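Local coordinates for protein predicted ATPase of the ABC class (Vibrio vulnificus, PDB 5D6A) that probably binds and hydrolyses ATP as an ATPase of the ABC class, and here holds the ATP analogue AMP-PNP, at residues T364-M376 against G383-G395. Numbering follows the deposited sequence.
Sequences TSATNFMIRDERM and GDEPITPLVDRIG
Leu390 N donates to Phe369 O over 2.9 Å, a nearly straight bond (N-H...O 169°) that ties the end of the short helix 367-370 to the start of helix 390-401. A second link from Val391 N to Met370 O is weak, and this carbonyl also lies against Val391 CG1. Pro389, just ahead of the two donors, rests its CB against Met370 O and Ile371 O, each 3.6 Å away, and its CG on the Arg372 methylenes. The Arg372 chain turns at chi2 (71°) and brings the guanidinium obliquely against Pro386, with NH2 3.4 Å from Pro386 CG. NH1 comes close to Ile387 O near the guanidinium plane, but at a poor angle for a hydrogen bond. Asn368 OD1 touches Ile387 CG2 at 3.6 Å.

On the inner side, Leu390 CB meets the Phe369 ring obliquely at CE2 (4.1 Å), while the side chains of Leu390 and Met370 (a selenomethionine) lie side by side, pointing the same way, with CD2 of Leu390 against SE of Met370. Segment 364-376 comes just after strand 357-361, the position of the D-loop after the Walker B strand in ABC ATPases; consistent with this, Thr367 OG1 is hydrogen-bonded to Thr367 OG1 of the second subunit. Helix 390-401 leads on to the neighbouring parallel strand 404-408. Leu390 and Met370 both reach Ile360 of strand 357-361, and with CG anti to the backbone N (chi1 172°), the Phe369 ring reaches helix 339-352.

The Asn368 side chain lies about 6 Å from bound AMP-PNP and about 5 Å from a sodium ion. Further out, Asp373 OD1 caps the next helix by accepting from Arg375 N.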
ATOM      1  N   THR A 364      13.704   5.025  -4.788  1.00 57.71           N
ATOM      2  CA  THR A 364      12.803   3.893  -4.577  1.00 57.00           C
ATOM      3  C   THR A 364      13.368   2.631  -5.240  1.00 56.99           C
ATOM      4  O   THR A 364      12.624   1.831  -5.805  1.00 56.42           O
ATOM      5  CB  THR A 364      11.390   4.172  -5.134  1.00 55.48           C
ATOM      6  OG1 THR A 364      11.438   4.265  -6.564  1.00 54.11           O
ATOM      7  CG2 THR A 364      10.826   5.460  -4.547  1.00 55.43           C
ATOM      8  N   SER A 365      14.686   2.454  -5.157  1.00 63.60           N
ATOM      9  CA  SER A 365      15.345   1.297  -5.761  1.00 62.79           C
ATOM     10  C   SER A 365      16.442   0.721  -4.874  1.00 63.89           C
ATOM     11  O   SER A 365      16.883   1.358  -3.912  1.00 66.00           O
ATOM     12  CB  SER A 365      15.939   1.678  -7.118  1.00 61.23           C
ATOM     13  OG  SER A 365      14.924   2.065  -8.027  1.00 61.11           O
ATOM     14  N   ALA A 366      16.877  -0.489  -5.217  1.00 64.05           N
ATOM     15  CA  ALA A 366      17.931  -1.174  -4.483  1.00 65.57           C
ATOM     16  C   ALA A 366      19.289  -0.658  -4.932  1.00 66.95           C
ATOM     17  O   ALA A 366      19.676  -0.842  -6.084  1.00 65.48           O
ATOM     18  CB  ALA A 366      17.838  -2.676  -4.701  1.00 66.18           C
ATOM     19  N   THR A 367      20.007  -0.015  -4.017  1.00 71.06           N
ATOM     20  CA  THR A 367      21.327   0.538  -4.313  1.00 74.37           C
ATOM     21  C   THR A 367      22.263  -0.539  -4.862  1.00 75.40           C
ATOM     22  O   THR A 367      23.003  -0.301  -5.820  1.00 75.26           O
ATOM     23  CB  THR A 367      21.953   1.165  -3.054  1.00 77.34           C
ATOM     24  OG1 THR A 367      21.038   2.114  -2.486  1.00 81.09           O
ATOM     25  CG2 THR A 367      23.278   1.857  -3.379  1.00 78.86           C
ATOM     26  N   ASN A 368      22.215  -1.719  -4.249  1.00 76.40           N
ATOM     27  CA  ASN A 368      23.031  -2.859  -4.666  1.00 76.08           C
ATOM     28  C   ASN A 368      22.822  -3.180  -6.147  1.00 76.30           C
ATOM     29  O   ASN A 368      23.764  -3.524  -6.865  1.00 78.62           O
ATOM     30  CB  ASN A 368      22.678  -4.080  -3.808  1.00 77.18           C
ATOM     31  CG  ASN A 368      23.479  -5.315  -4.173  1.00 79.24           C
ATOM     32  OD1 ASN A 368      24.513  -5.235  -4.839  1.00 79.94           O
ATOM     33  ND2 ASN A 368      23.007  -6.475  -3.726  1.00 81.61           N
ATOM     34  N   PHE A 369      21.577  -3.059  -6.590  1.00 74.23           N
ATOM     35  CA  PHE A 369      21.207  -3.335  -7.974  1.00 73.22           C
ATOM     36  C   PHE A 369      21.624  -2.237  -8.956  1.00 71.07           C
ATOM     37  O   PHE A 369      21.858  -2.515 -10.134  1.00 72.85           O
ATOM     38  CB  PHE A 369      19.689  -3.563  -8.051  1.00 75.54           C
ATOM     39  CG  PHE A 369      19.152  -3.663  -9.451  1.00 77.13           C
ATOM     40  CD1 PHE A 369      19.301  -4.830 -10.187  1.00 79.43           C
ATOM     41  CD2 PHE A 369      18.469  -2.595 -10.024  1.00 77.64           C
ATOM     42  CE1 PHE A 369      18.798  -4.924 -11.476  1.00 80.12           C
ATOM     43  CE2 PHE A 369      17.963  -2.684 -11.309  1.00 78.21           C
ATOM     44  CZ  PHE A 369      18.127  -3.850 -12.036  1.00 79.19           C
HETATM   45  N   MSE A 370      21.718  -1.002  -8.468  0.50 68.33           N
HETATM   46  CA  MSE A 370      22.076   0.137  -9.313  0.50 67.12           C
HETATM   47  C   MSE A 370      23.554   0.255  -9.572  0.50 68.40           C
HETATM   48  O   MSE A 370      23.992   0.252 -10.725  0.50 67.25           O
HETATM   49  CB  MSE A 370      21.621   1.430  -8.641  0.50 64.94           C
HETATM   50  CG  MSE A 370      20.104   1.502  -8.512  0.50 63.71           C
HETATM   51 SE   MSE A 370      19.257   1.345 -10.282  0.50 60.24          SE
HETATM   52  CE  MSE A 370      19.226   3.263 -10.728  0.50 60.30           C
ATOM     53  N   ILE A 371      24.335   0.358  -8.498  1.00 70.37           N
ATOM     54  CA  ILE A 371      25.793   0.541  -8.609  1.00 70.00           C
ATOM     55  C   ILE A 371      26.680  -0.640  -8.210  1.00 73.27           C
ATOM     56  O   ILE A 371      26.235  -1.613  -7.601  1.00 72.15           O
ATOM     57  CB  ILE A 371      26.246   1.802  -7.828  1.00 67.80           C
ATOM     58  CG1 ILE A 371      25.785   1.776  -6.360  1.00 67.28           C
ATOM     59  CG2 ILE A 371      25.685   3.047  -8.486  1.00 67.28           C
ATOM     60  CD1 ILE A 371      26.397   0.687  -5.501  1.00 66.75           C
ATOM     61  N   ARG A 372      27.951  -0.516  -8.589  1.00 78.66           N
ATOM     62  CA  ARG A 372      28.987  -1.491  -8.295  1.00 84.36           C
ATOM     63  C   ARG A 372      29.792  -0.911  -7.141  1.00 84.75           C
ATOM     64  O   ARG A 372      29.733   0.294  -6.893  1.00 84.95           O
ATOM     65  CB  ARG A 372      29.890  -1.654  -9.520  1.00 89.33           C
ATOM     66  CG  ARG A 372      30.878  -2.812  -9.473  1.00 92.94           C
ATOM     67  CD  ARG A 372      30.179  -4.158  -9.592  1.00 94.89           C
ATOM     68  NE  ARG A 372      31.135  -5.248  -9.774  1.00 97.61           N
ATOM     69  CZ  ARG A 372      30.805  -6.518 -10.002  1.00 99.11           C
ATOM     70  NH1 ARG A 372      29.531  -6.885 -10.084  1.00 98.05           N
ATOM     71  NH2 ARG A 372      31.760  -7.429 -10.156  1.00102.08           N
ATOM     72  N   ASP A 373      30.545  -1.747  -6.435  1.00 86.54           N
ATOM     73  CA  ASP A 373      31.363  -1.250  -5.333  1.00 89.39           C
ATOM     74  C   ASP A 373      32.502  -2.215  -5.012  1.00 90.83           C
ATOM     75  O   ASP A 373      32.269  -3.380  -4.694  1.00 88.21           O
ATOM     76  CB  ASP A 373      30.502  -1.010  -4.089  1.00 90.87           C
ATOM     77  CG  ASP A 373      31.255  -0.281  -2.980  1.00 92.92           C
ATOM     78  OD1 ASP A 373      32.441   0.066  -3.172  1.00 93.81           O
ATOM     79  OD2 ASP A 373      30.651  -0.045  -1.913  1.00 92.68           O
ATOM     80  N   GLU A 374      33.732  -1.715  -5.099  1.00 95.43           N
ATOM     81  CA  GLU A 374      34.919  -2.515  -4.809  1.00100.86           C
ATOM     82  C   GLU A 374      35.002  -2.839  -3.315  1.00101.54           C
ATOM     83  O   GLU A 374      35.510  -3.894  -2.929  1.00100.48           O
ATOM     84  CB  GLU A 374      36.181  -1.773  -5.265  1.00105.96           C
ATOM     85  CG  GLU A 374      37.485  -2.531  -5.040  1.00110.74           C
ATOM     86  CD  GLU A 374      37.550  -3.852  -5.792  1.00112.06           C
ATOM     87  OE1 GLU A 374      38.360  -4.716  -5.397  1.00112.95           O
ATOM     88  OE2 GLU A 374      36.791  -4.033  -6.770  1.00113.11           O
ATOM     89  N   ARG A 375      34.501  -1.924  -2.489  1.00102.17           N
ATOM     90  CA  ARG A 375      34.491  -2.091  -1.036  1.00102.93           C
ATOM     91  C   ARG A 375      33.863  -3.416  -0.618  1.00 98.49           C
ATOM     92  O   ARG A 375      34.520  -4.261  -0.011  1.00 94.72           O
ATOM     93  CB  ARG A 375      33.694  -0.959  -0.385  1.00108.63           C
ATOM     94  CG  ARG A 375      34.319   0.423  -0.472  1.00113.80           C
ATOM     95  CD  ARG A 375      35.457   0.577   0.521  1.00118.74           C
ATOM     96  NE  ARG A 375      36.005   1.930   0.514  1.00124.71           N
ATOM     97  CZ  ARG A 375      36.900   2.386   1.387  1.00131.11           C
ATOM     98  NH1 ARG A 375      37.338   3.635   1.291  1.00135.09           N
ATOM     99  NH2 ARG A 375      37.361   1.603   2.358  1.00132.37           N
HETATM  100  N   MSE A 376      32.588  -3.583  -0.958  1.00 97.84           N
HETATM  101  CA  MSE A 376      31.825  -4.779  -0.594  1.00100.13           C
HETATM  102  C   MSE A 376      32.367  -6.047  -1.205  1.00102.03           C
HETATM  103  O   MSE A 376      32.378  -7.095  -0.556  1.00104.98           O
HETATM  104  CB  MSE A 376      30.365  -4.592  -1.012  1.00 99.99           C
HETATM  105  CG  MSE A 376      29.668  -3.466  -0.244  1.00 99.36           C
HETATM  106 SE   MSE A 376      29.834  -3.669   1.713  1.00 97.89          SE
HETATM  107  CE  MSE A 376      29.475  -5.599   1.877  1.00 96.69           C
ATOM    108  N   GLY A 383      32.318 -17.877  -2.310  1.00117.11           N
ATOM    109  CA  GLY A 383      31.580 -18.675  -3.289  1.00116.91           C
ATOM    110  C   GLY A 383      30.357 -17.940  -3.804  1.00116.03           C
ATOM    111  O   GLY A 383      29.473 -18.545  -4.411  1.00116.50           O
ATOM    112  N   ASP A 384      30.312 -16.630  -3.556  1.00114.47           N
ATOM    113  CA  ASP A 384      29.201 -15.785  -3.979  1.00112.81           C
ATOM    114  C   ASP A 384      29.679 -14.800  -5.038  1.00108.65           C
ATOM    115  O   ASP A 384      30.224 -13.744  -4.709  1.00107.20           O
ATOM    116  CB  ASP A 384      28.638 -15.008  -2.781  1.00112.27           C
ATOM    117  CG  ASP A 384      28.120 -15.916  -1.676  1.00112.47           C
ATOM    118  OD1 ASP A 384      27.981 -17.135  -1.908  1.00116.12           O
ATOM    119  OD2 ASP A 384      27.842 -15.402  -0.571  1.00107.70           O
ATOM    120  N   GLU A 385      29.487 -15.149  -6.309  1.00137.79           N
ATOM    121  CA  GLU A 385      29.890 -14.269  -7.402  1.00132.41           C
ATOM    122  C   GLU A 385      29.047 -12.992  -7.350  1.00124.98           C
ATOM    123  O   GLU A 385      27.834 -13.058  -7.136  1.00120.23           O
ATOM    124  CB  GLU A 385      29.745 -14.967  -8.756  1.00131.53           C
ATOM    125  CG  GLU A 385      30.631 -16.197  -8.908  1.00135.05           C
ATOM    126  CD  GLU A 385      30.499 -16.864 -10.267  1.00134.57           C
ATOM    127  OE1 GLU A 385      31.160 -17.900 -10.482  1.00136.41           O
ATOM    128  OE2 GLU A 385      29.739 -16.359 -11.120  1.00131.39           O
ATOM    129  N   PRO A 386      29.687 -11.827  -7.547  1.00121.90           N
ATOM    130  CA  PRO A 386      28.991 -10.541  -7.459  1.00115.74           C
ATOM    131  C   PRO A 386      27.891 -10.342  -8.503  1.00109.13           C
ATOM    132  O   PRO A 386      28.041 -10.759  -9.652  1.00109.62           O
ATOM    133  CB  PRO A 386      30.116  -9.519  -7.664  1.00117.72           C
ATOM    134  CG  PRO A 386      31.153 -10.249  -8.444  1.00121.20           C
ATOM    135  CD  PRO A 386      31.091 -11.667  -7.967  1.00124.37           C
ATOM    136  N   ILE A 387      26.795  -9.712  -8.086  1.00102.10           N
ATOM    137  CA  ILE A 387      25.676  -9.422  -8.980  1.00 94.69           C
ATOM    138  C   ILE A 387      26.104  -8.371 -10.003  1.00 90.81           C
ATOM    139  O   ILE A 387      26.903  -7.489  -9.690  1.00 92.25           O
ATOM    140  CB  ILE A 387      24.439  -8.910  -8.195  1.00 91.18           C
ATOM    141  CG1 ILE A 387      23.230  -8.745  -9.122  1.00 86.79           C
ATOM    142  CG2 ILE A 387      24.742  -7.592  -7.487  1.00 91.17           C
ATOM    143  CD1 ILE A 387      21.982  -8.269  -8.412  1.00 84.93           C
ATOM    144  N   THR A 388      25.586  -8.481 -11.224  1.00 84.84           N
ATOM    145  CA  THR A 388      25.906  -7.532 -12.287  1.00 81.57           C
ATOM    146  C   THR A 388      24.940  -6.343 -12.193  1.00 76.76           C
ATOM    147  O   THR A 388      23.765  -6.472 -12.546  1.00 74.28           O
ATOM    148  CB  THR A 388      25.799  -8.195 -13.674  1.00 81.29           C
ATOM    149  OG1 THR A 388      26.663  -9.336 -13.725  1.00 84.54           O
ATOM    150  CG2 THR A 388      26.189  -7.219 -14.777  1.00 80.90           C
ATOM    151  N   PRO A 389      25.434  -5.177 -11.730  1.00 74.85           N
ATOM    152  CA  PRO A 389      24.569  -4.010 -11.561  1.00 71.62           C
ATOM    153  C   PRO A 389      24.096  -3.418 -12.880  1.00 68.11           C
ATOM    154  O   PRO A 389      24.779  -3.539 -13.898  1.00 68.69           O
ATOM    155  CB  PRO A 389      25.462  -3.021 -10.816  1.00 73.65           C
ATOM    156  CG  PRO A 389      26.834  -3.357 -11.274  1.00 76.71           C
ATOM    157  CD  PRO A 389      26.852  -4.841 -11.500  1.00 77.62           C
ATOM    158  N   LEU A 390      22.934  -2.774 -12.843  1.00 64.65           N
ATOM    159  CA  LEU A 390      22.328  -2.174 -14.029  1.00 63.37           C
ATOM    160  C   LEU A 390      23.301  -1.306 -14.827  1.00 64.01           C
ATOM    161  O   LEU A 390      23.314  -1.358 -16.056  1.00 65.24           O
ATOM    162  CB  LEU A 390      21.098  -1.350 -13.631  1.00 61.51           C
ATOM    163  CG  LEU A 390      20.378  -0.596 -14.753  1.00 60.80           C
ATOM    164  CD1 LEU A 390      19.942  -1.536 -15.870  1.00 60.74           C
ATOM    165  CD2 LEU A 390      19.185   0.166 -14.196  1.00 59.49           C
ATOM    166  N   VAL A 391      24.119  -0.523 -14.132  1.00 64.28           N
ATOM    167  CA  VAL A 391      25.083   0.362 -14.795  1.00 65.26           C
ATOM    168  C   VAL A 391      25.877  -0.359 -15.900  1.00 66.93           C
ATOM    169  O   VAL A 391      26.217   0.245 -16.918  1.00 68.05           O
ATOM    170  CB  VAL A 391      26.046   1.017 -13.770  1.00 66.62           C
ATOM    171  CG1 VAL A 391      26.853  -0.035 -13.019  1.00 68.53           C
ATOM    172  CG2 VAL A 391      26.967   2.017 -14.454  1.00 68.26           C
ATOM    173  N   ASP A 392      26.153  -1.647 -15.701  1.00 67.26           N
ATOM    174  CA  ASP A 392      26.895  -2.443 -16.684  1.00 69.42           C
ATOM    175  C   ASP A 392      26.003  -2.955 -17.825  1.00 68.15           C
ATOM    176  O   ASP A 392      26.481  -3.173 -18.940  1.00 68.32           O
ATOM    177  CB  ASP A 392      27.587  -3.635 -16.000  1.00 71.76           C
ATOM    178  CG  ASP A 392      28.656  -3.208 -14.995  1.00 73.77           C
ATOM    179  OD1 ASP A 392      29.066  -2.029 -15.010  1.00 74.79           O
ATOM    180  OD2 ASP A 392      29.099  -4.064 -14.199  1.00 74.43           O
ATOM    181  N   ARG A 393      24.715  -3.148 -17.544  1.00 65.51           N
ATOM    182  CA  ARG A 393      23.778  -3.659 -18.548  1.00 64.23           C
ATOM    183  C   ARG A 393      22.966  -2.575 -19.242  1.00 62.81           C
ATOM    184  O   ARG A 393      22.614  -2.716 -20.411  1.00 65.91           O
ATOM    185  CB  ARG A 393      22.809  -4.656 -17.910  1.00 62.80           C
ATOM    186  CG  ARG A 393      23.461  -5.907 -17.347  1.00 64.88           C
ATOM    187  CD  ARG A 393      24.165  -6.712 -18.428  1.00 66.58           C
ATOM    188  NE  ARG A 393      24.626  -8.004 -17.929  1.00 68.54           N
ATOM    189  CZ  ARG A 393      25.287  -8.902 -18.654  1.00 71.44           C
ATOM    190  NH1 ARG A 393      25.584  -8.656 -19.926  1.00 72.85           N
ATOM    191  NH2 ARG A 393      25.658 -10.052 -18.104  1.00 73.37           N
ATOM    192  N   ILE A 394      22.666  -1.499 -18.526  1.00 60.91           N
ATOM    193  CA  ILE A 394      21.855  -0.414 -19.078  1.00 58.55           C
ATOM    194  C   ILE A 394      22.357   0.069 -20.438  1.00 58.19           C
ATOM    195  O   ILE A 394      21.555   0.388 -21.317  1.00 57.44           O
ATOM    196  CB  ILE A 394      21.765   0.776 -18.100  1.00 58.89           C
ATOM    197  CG1 ILE A 394      20.686   1.762 -18.558  1.00 57.30           C
ATOM    198  CG2 ILE A 394      23.126   1.445 -17.930  1.00 61.78           C
ATOM    199  CD1 ILE A 394      20.524   2.951 -17.638  1.00 57.41           C
ATOM    200  N   GLY A 395      23.676   0.125 -20.609  1.00 59.16           N
ATOM    201  CA  GLY A 395      24.267   0.550 -21.872  1.00 59.56           C
ATOM    202  C   GLY A 395      23.948  -0.439 -22.977  1.00 59.31           C
ATOM    203  O   GLY A 395      23.656  -0.052 -24.108  1.00 59.25           O
TER